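Local coordinates for CsuC (PDB 6FJY), which probably acts as the periplasmic chaperone of archaic Csu pili, holding the tip adhesin CsuE in a pre-assembly complex before its export through the usher, at residues N139-S152 against L163-L175. Numbering follows the deposited sequence.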
loop_
_atom_site.group_PDB
_atom_site.type_symbol
_atom_site.label_atom_id
_atom_site.label_comp_id
_atom_site.label_asym_id
_atom_site.label_seq_id
_atom_site.Cartn_x
_atom_site.Cartn_y
_atom_site.Cartn_z
ATOM N N ASN A 139 -5.285 7.162 18.613
ATOM C CA ASN A 139 -5.492 5.913 19.329
ATOM C C ASN A 139 -4.865 5.928 20.716
ATOM O O ASN A 139 -5.217 5.087 21.549
ATOM C CB ASN A 139 -4.964 4.755 18.492
ATOM C CG ASN A 139 -5.747 4.585 17.218
ATOM O OD1 ASN A 139 -6.841 5.140 17.085
ATOM N ND2 ASN A 139 -5.217 3.799 16.283
ATOM N N ALA A 140 -3.940 6.853 20.979
ATOM C CA ALA A 140 -3.382 6.950 22.320
ATOM C C ALA A 140 -4.436 7.385 23.331
ATOM O O ALA A 140 -4.397 6.952 24.485
ATOM C CB ALA A 140 -2.207 7.926 22.324
ATOM N N LYS A 141 -5.407 8.187 22.898
ATOM C CA LYS A 141 -6.493 8.682 23.733
ATOM C C LYS A 141 -7.684 7.738 23.773
ATOM O O LYS A 141 -8.728 8.092 24.333
ATOM C CB LYS A 141 -6.945 10.054 23.230
ATOM C CG LYS A 141 -5.829 11.073 23.100
ATOM C CD LYS A 141 -6.335 12.340 22.429
ATOM C CE LYS A 141 -5.252 13.412 22.355
ATOM N NZ LYS A 141 -5.764 14.697 21.777
ATOM N N ASN A 142 -7.550 6.551 23.190
ATOM C CA ASN A 142 -8.628 5.575 23.088
ATOM C C ASN A 142 -8.141 4.230 23.607
ATOM O O ASN A 142 -7.229 3.630 23.025
ATOM C CB ASN A 142 -9.086 5.448 21.636
ATOM C CG ASN A 142 -10.366 4.694 21.500
ATOM O OD1 ASN A 142 -10.737 3.917 22.376
ATOM N ND2 ASN A 142 -11.050 4.891 20.371
ATOM N N ALA A 143 -8.782 3.735 24.665
ATOM C CA ALA A 143 -8.346 2.484 25.284
ATOM C C ALA A 143 -8.613 1.282 24.387
ATOM O O ALA A 143 -7.793 0.359 24.315
ATOM C CB ALA A 143 -9.035 2.303 26.634
ATOM N N LEU A 144 -9.761 1.257 23.720
ATOM C CA LEU A 144 -10.194 0.104 22.943
ATOM C C LEU A 144 -9.808 0.202 21.470
ATOM O O LEU A 144 -10.381 -0.518 20.647
ATOM C CB LEU A 144 -11.707 -0.082 23.069
ATOM C CG LEU A 144 -12.367 -0.600 24.349
ATOM C CD1 LEU A 144 -11.594 -0.283 25.617
ATOM C CD2 LEU A 144 -13.760 -0.014 24.434
ATOM N N ALA A 145 -8.887 1.103 21.122
ATOM C CA ALA A 145 -8.381 1.250 19.753
ATOM C C ALA A 145 -7.281 0.216 19.480
ATOM O O ALA A 145 -6.133 0.531 19.161
ATOM C CB ALA A 145 -7.887 2.672 19.522
ATOM N N LYS A 146 -7.667 -1.044 19.650
ATOM C CA LYS A 146 -6.796 -2.200 19.493
ATOM C C LYS A 146 -7.678 -3.435 19.433
ATOM O O LYS A 146 -8.879 -3.352 19.711
ATOM C CB LYS A 146 -5.801 -2.308 20.657
ATOM C CG LYS A 146 -6.503 -2.439 22.015
ATOM C CD LYS A 146 -5.519 -2.423 23.174
ATOM C CE LYS A 146 -4.588 -3.619 23.151
ATOM N NZ LYS A 146 -3.607 -3.547 24.278
ATOM N N PRO A 147 -7.147 -4.567 18.992
ATOM C CA PRO A 147 -7.912 -5.813 19.101
ATOM C C PRO A 147 -7.832 -6.395 20.504
ATOM O O PRO A 147 -6.782 -6.368 21.144
ATOM C CB PRO A 147 -7.247 -6.732 18.071
ATOM C CG PRO A 147 -5.855 -6.211 17.935
ATOM C CD PRO A 147 -5.974 -4.710 18.112
ATOM N N VAL A 148 -8.963 -6.916 20.982
ATOM C CA VAL A 148 -9.057 -7.618 22.262
ATOM C C VAL A 148 -9.672 -8.978 21.968
ATOM O O VAL A 148 -10.883 -9.075 21.731
ATOM C CB VAL A 148 -9.901 -6.861 23.302
ATOM C CG1 VAL A 148 -9.958 -7.647 24.591
ATOM C CG2 VAL A 148 -9.334 -5.470 23.564
ATOM N N LEU A 149 -8.854 -10.023 21.991
ATOM C CA LEU A 149 -9.246 -11.293 21.396
ATOM C C LEU A 149 -9.470 -12.363 22.456
ATOM O O LEU A 149 -8.680 -12.510 23.394
ATOM C CB LEU A 149 -8.204 -11.777 20.377
ATOM C CG LEU A 149 -7.909 -10.824 19.219
ATOM C CD1 LEU A 149 -6.960 -11.448 18.201
ATOM C CD2 LEU A 149 -9.195 -10.400 18.539
ATOM N N GLN A 150 -10.548 -13.119 22.270
ATOM C CA GLN A 150 -10.871 -14.275 23.084
ATOM C C GLN A 150 -11.181 -15.441 22.161
ATOM O O GLN A 150 -11.597 -15.254 21.017
ATOM C CB GLN A 150 -12.068 -13.989 23.997
ATOM C CG GLN A 150 -11.699 -13.313 25.288
ATOM C CD GLN A 150 -12.901 -12.779 26.019
ATOM O OE1 GLN A 150 -14.023 -13.237 25.811
ATOM N NE2 GLN A 150 -12.677 -11.776 26.860
ATOM N N TRP A 151 -10.932 -16.644 22.658
ATOM C CA TRP A 151 -11.171 -17.861 21.907
ATOM C C TRP A 151 -12.019 -18.822 22.731
ATOM O O TRP A 151 -12.202 -18.656 23.938
ATOM C CB TRP A 151 -9.862 -18.538 21.477
ATOM C CG TRP A 151 -9.088 -19.168 22.594
ATOM C CD1 TRP A 151 -8.197 -18.556 23.415
ATOM C CD2 TRP A 151 -9.115 -20.544 22.986
ATOM N NE1 TRP A 151 -7.666 -19.459 24.295
ATOM C CE2 TRP A 151 -8.219 -20.688 24.058
ATOM C CE3 TRP A 151 -9.814 -21.665 22.535
ATOM C CZ2 TRP A 151 -8.007 -21.908 24.698
ATOM C CZ3 TRP A 151 -9.603 -22.876 23.169
ATOM C CH2 TRP A 151 -8.707 -22.988 24.237
ATOM N N SER A 152 -12.556 -19.818 22.035
ATOM C CA SER A 152 -13.341 -20.920 22.570
ATOM C C SER A 152 -13.487 -21.938 21.452
ATOM O O SER A 152 -13.516 -21.576 20.272
ATOM C CB SER A 152 -14.718 -20.471 23.079
ATOM O OG SER A 152 -15.611 -20.226 22.008
ATOM N N LEU A 163 -12.710 -23.509 15.778
ATOM C CA LEU A 163 -12.150 -22.525 16.690
ATOM C C LEU A 163 -12.888 -21.207 16.509
ATOM O O LEU A 163 -13.016 -20.713 15.386
ATOM C CB LEU A 163 -10.654 -22.321 16.442
ATOM C CG LEU A 163 -10.004 -21.191 17.258
ATOM C CD1 LEU A 163 -10.108 -21.446 18.737
ATOM C CD2 LEU A 163 -8.558 -20.958 16.847
ATOM N N TYR A 164 -13.346 -20.632 17.614
ATOM C CA TYR A 164 -14.052 -19.358 17.612
ATOM C C TYR A 164 -13.119 -18.286 18.163
ATOM O O TYR A 164 -12.517 -18.473 19.225
ATOM C CB TYR A 164 -15.326 -19.431 18.463
ATOM C CG TYR A 164 -16.446 -20.301 17.915
ATOM C CD1 TYR A 164 -16.333 -21.688 17.886
ATOM C CD2 TYR A 164 -17.631 -19.738 17.469
ATOM C CE1 TYR A 164 -17.362 -22.484 17.399
ATOM C CE2 TYR A 164 -18.660 -20.521 16.988
ATOM C CZ TYR A 164 -18.527 -21.891 16.954
ATOM O OH TYR A 164 -19.563 -22.660 16.471
ATOM N N LEU A 165 -13.008 -17.168 17.449
ATOM C CA LEU A 165 -12.229 -16.019 17.889
ATOM C C LEU A 165 -13.143 -14.807 17.977
ATOM O O LEU A 165 -13.880 -14.510 17.032
ATOM C CB LEU A 165 -11.071 -15.739 16.931
ATOM C CG LEU A 165 -9.684 -16.267 17.305
ATOM C CD1 LEU A 165 -9.781 -17.526 18.110
ATOM C CD2 LEU A 165 -8.854 -16.504 16.045
ATOM N N LYS A 166 -13.101 -14.114 19.109
ATOM C CA LYS A 166 -13.926 -12.935 19.312
ATOM C C LYS A 166 -13.030 -11.723 19.515
ATOM O O LYS A 166 -12.000 -11.804 20.184
ATOM C CB LYS A 166 -14.868 -13.096 20.514
ATOM C CG LYS A 166 -15.714 -11.860 20.773
ATOM C CD LYS A 166 -16.617 -12.003 21.990
ATOM C CE LYS A 166 -17.725 -13.008 21.787
ATOM N NZ LYS A 166 -18.450 -13.223 23.079
ATOM N N ASN A 167 -13.403 -10.618 18.887
ATOM C CA ASN A 167 -12.719 -9.347 19.053
ATOM C C ASN A 167 -13.672 -8.386 19.753
ATOM O O ASN A 167 -14.726 -8.045 19.206
ATOM C CB ASN A 167 -12.283 -8.795 17.698
ATOM C CG ASN A 167 -11.277 -7.692 17.820
ATOM O OD1 ASN A 167 -11.110 -7.104 18.886
ATOM N ND2 ASN A 167 -10.595 -7.390 16.718
ATOM N N ASN A 168 -13.298 -7.952 20.955
ATOM C CA ASN A 168 -14.052 -6.963 21.720
ATOM C C ASN A 168 -13.489 -5.556 21.581
ATOM O O ASN A 168 -14.003 -4.630 22.215
ATOM C CB ASN A 168 -14.112 -7.378 23.182
ATOM C CG ASN A 168 -14.760 -8.725 23.354
ATOM O OD1 ASN A 168 -15.878 -8.951 22.887
ATOM N ND2 ASN A 168 -14.053 -9.644 24.000
ATOM N N GLY A 169 -12.391 -5.397 20.839
ATOM C CA GLY A 169 -11.821 -4.093 20.591
ATOM C C GLY A 169 -12.449 -3.395 19.397
ATOM O O GLY A 169 -13.196 -3.976 18.618
ATOM N N GLN A 170 -12.113 -2.113 19.260
ATOM C CA GLN A 170 -12.621 -1.271 18.188
ATOM C C GLN A 170 -11.764 -1.331 16.925
ATOM O O GLN A 170 -12.080 -0.636 15.952
ATOM C CB GLN A 170 -12.721 0.184 18.664
ATOM C CG GLN A 170 -13.590 0.425 19.909
ATOM C CD GLN A 170 -15.092 0.475 19.612
ATOM O OE1 GLN A 170 -15.542 0.148 18.514
ATOM N NE2 GLN A 170 -15.863 0.929 20.589
ATOM N N LYS A 171 -10.680 -2.116 16.916
ATOM C CA LYS A 171 -9.850 -2.280 15.724
ATOM C C LYS A 171 -9.680 -3.764 15.415
ATOM O O LYS A 171 -9.798 -4.621 16.294
ATOM C CB LYS A 171 -8.470 -1.639 15.860
ATOM C CG LYS A 171 -8.473 -0.119 15.848
ATOM C CD LYS A 171 -7.074 0.434 15.683
ATOM C CE LYS A 171 -6.643 0.429 14.210
ATOM N NZ LYS A 171 -6.302 -0.929 13.730
ATOM N N PHE A 172 -9.450 -4.055 14.138
ATOM C CA PHE A 172 -9.293 -5.424 13.661
ATOM C C PHE A 172 -7.948 -6.017 14.080
ATOM O O PHE A 172 -6.984 -5.313 14.386
ATOM C CB PHE A 172 -9.404 -5.486 12.135
ATOM C CG PHE A 172 -8.244 -4.845 11.408
ATOM C CD1 PHE A 172 -8.202 -3.468 11.215
ATOM C CD2 PHE A 172 -7.187 -5.611 10.940
ATOM C CE1 PHE A 172 -7.136 -2.868 10.545
ATOM C CE2 PHE A 172 -6.110 -5.018 10.268
ATOM C CZ PHE A 172 -6.083 -3.641 10.074
ATOM N N ALA A 173 -7.898 -7.345 14.051
ATOM C CA ALA A 173 -6.678 -8.113 14.208
ATOM C C ALA A 173 -6.445 -8.902 12.925
ATOM O O ALA A 173 -7.378 -9.508 12.392
ATOM C CB ALA A 173 -6.764 -9.065 15.404
ATOM N N ARG A 174 -5.219 -8.841 12.403
ATOM C CA ARG A 174 -4.792 -9.681 11.283
ATOM C C ARG A 174 -3.805 -10.692 11.865
ATOM O O ARG A 174 -2.643 -10.366 12.127
ATOM C CB ARG A 174 -4.193 -8.861 10.136
ATOM C CG ARG A 174 -3.880 -9.697 8.888
ATOM C CD ARG A 174 -3.428 -8.890 7.647
ATOM N NE ARG A 174 -2.766 -7.642 7.995
ATOM C CZ ARG A 174 -3.226 -6.432 7.692
ATOM N NH1 ARG A 174 -4.358 -6.288 7.022
ATOM N NH2 ARG A 174 -2.557 -5.358 8.076
ATOM N N LEU A 175 -4.288 -11.907 12.098
ATOM C CA LEU A 175 -3.520 -12.948 12.757
ATOM C C LEU A 175 -2.867 -13.852 11.724
ATOM O O LEU A 175 -3.482 -14.197 10.709
ATOM C CB LEU A 175 -4.414 -13.775 13.673
ATOM C CG LEU A 175 -5.157 -13.028 14.775
ATOM C CD1 LEU A 175 -6.006 -14.014 15.544
ATOM C CD2 LEU A 175 -4.194 -12.290 15.701
#
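Asn167 faces Leu149 in an antiparallel non-hydrogen-bonded pair, and its side chain ties the strands together at the open end of the hairpin. Its CG stands anti to the backbone N (chi1 -165°), which carries the amide over to the loop before strand 149-154. CB packs against Leu149 CD2, and Asn167 CG lies 3.5 Å from Leu149 CD2. Asn167 OD1 accepts from Val148 N at 3.0 Å. Asn167 OD1 also accepts from Gly169 N at 2.9 Å, closing an Asx turn. The two donors come from opposite faces of the amide plane. ND2 lies beside Pro147 CB and gives a hydrogen to Lys171 O; Val197 O is its other partner. Both ends of the amide are thus gripped, and its rotation is fixed.

Gly169 passes close to the facing loop. Gly169 CA makes a CH...O contact with Lys146 O at 3.2 Å. Further out, Gln170 N bonds to Leu144 O at 2.7 Å.

On the strand side of Asn167, the backbones pair regularly: Gln150 with Lys166, then Ser152 with Tyr164, each by two backbone bonds. Leu149, Trp151 and Leu165 share the face turned to the domain interior. Leu149 CD1 touches Ala173 CB at 3.7 Å and meets Leu175 CD1 tip to tip. Trp151 CB rests on Leu165 CD1 at 3.5 Å. Ile236 of strand 232-238 contacts all three.

This hairpin belongs to the C-terminal domain of a PapD-like, two-domain chaperone. The buried amide binds four backbone groups where strand pairing gives way to loop. Val148 N lies on the facing loop, Gly169 N and Lys171 O on its own chain segment, and Val197 O on strand 195-197. The amide thus joins the loop and its own turn to strand 195-197.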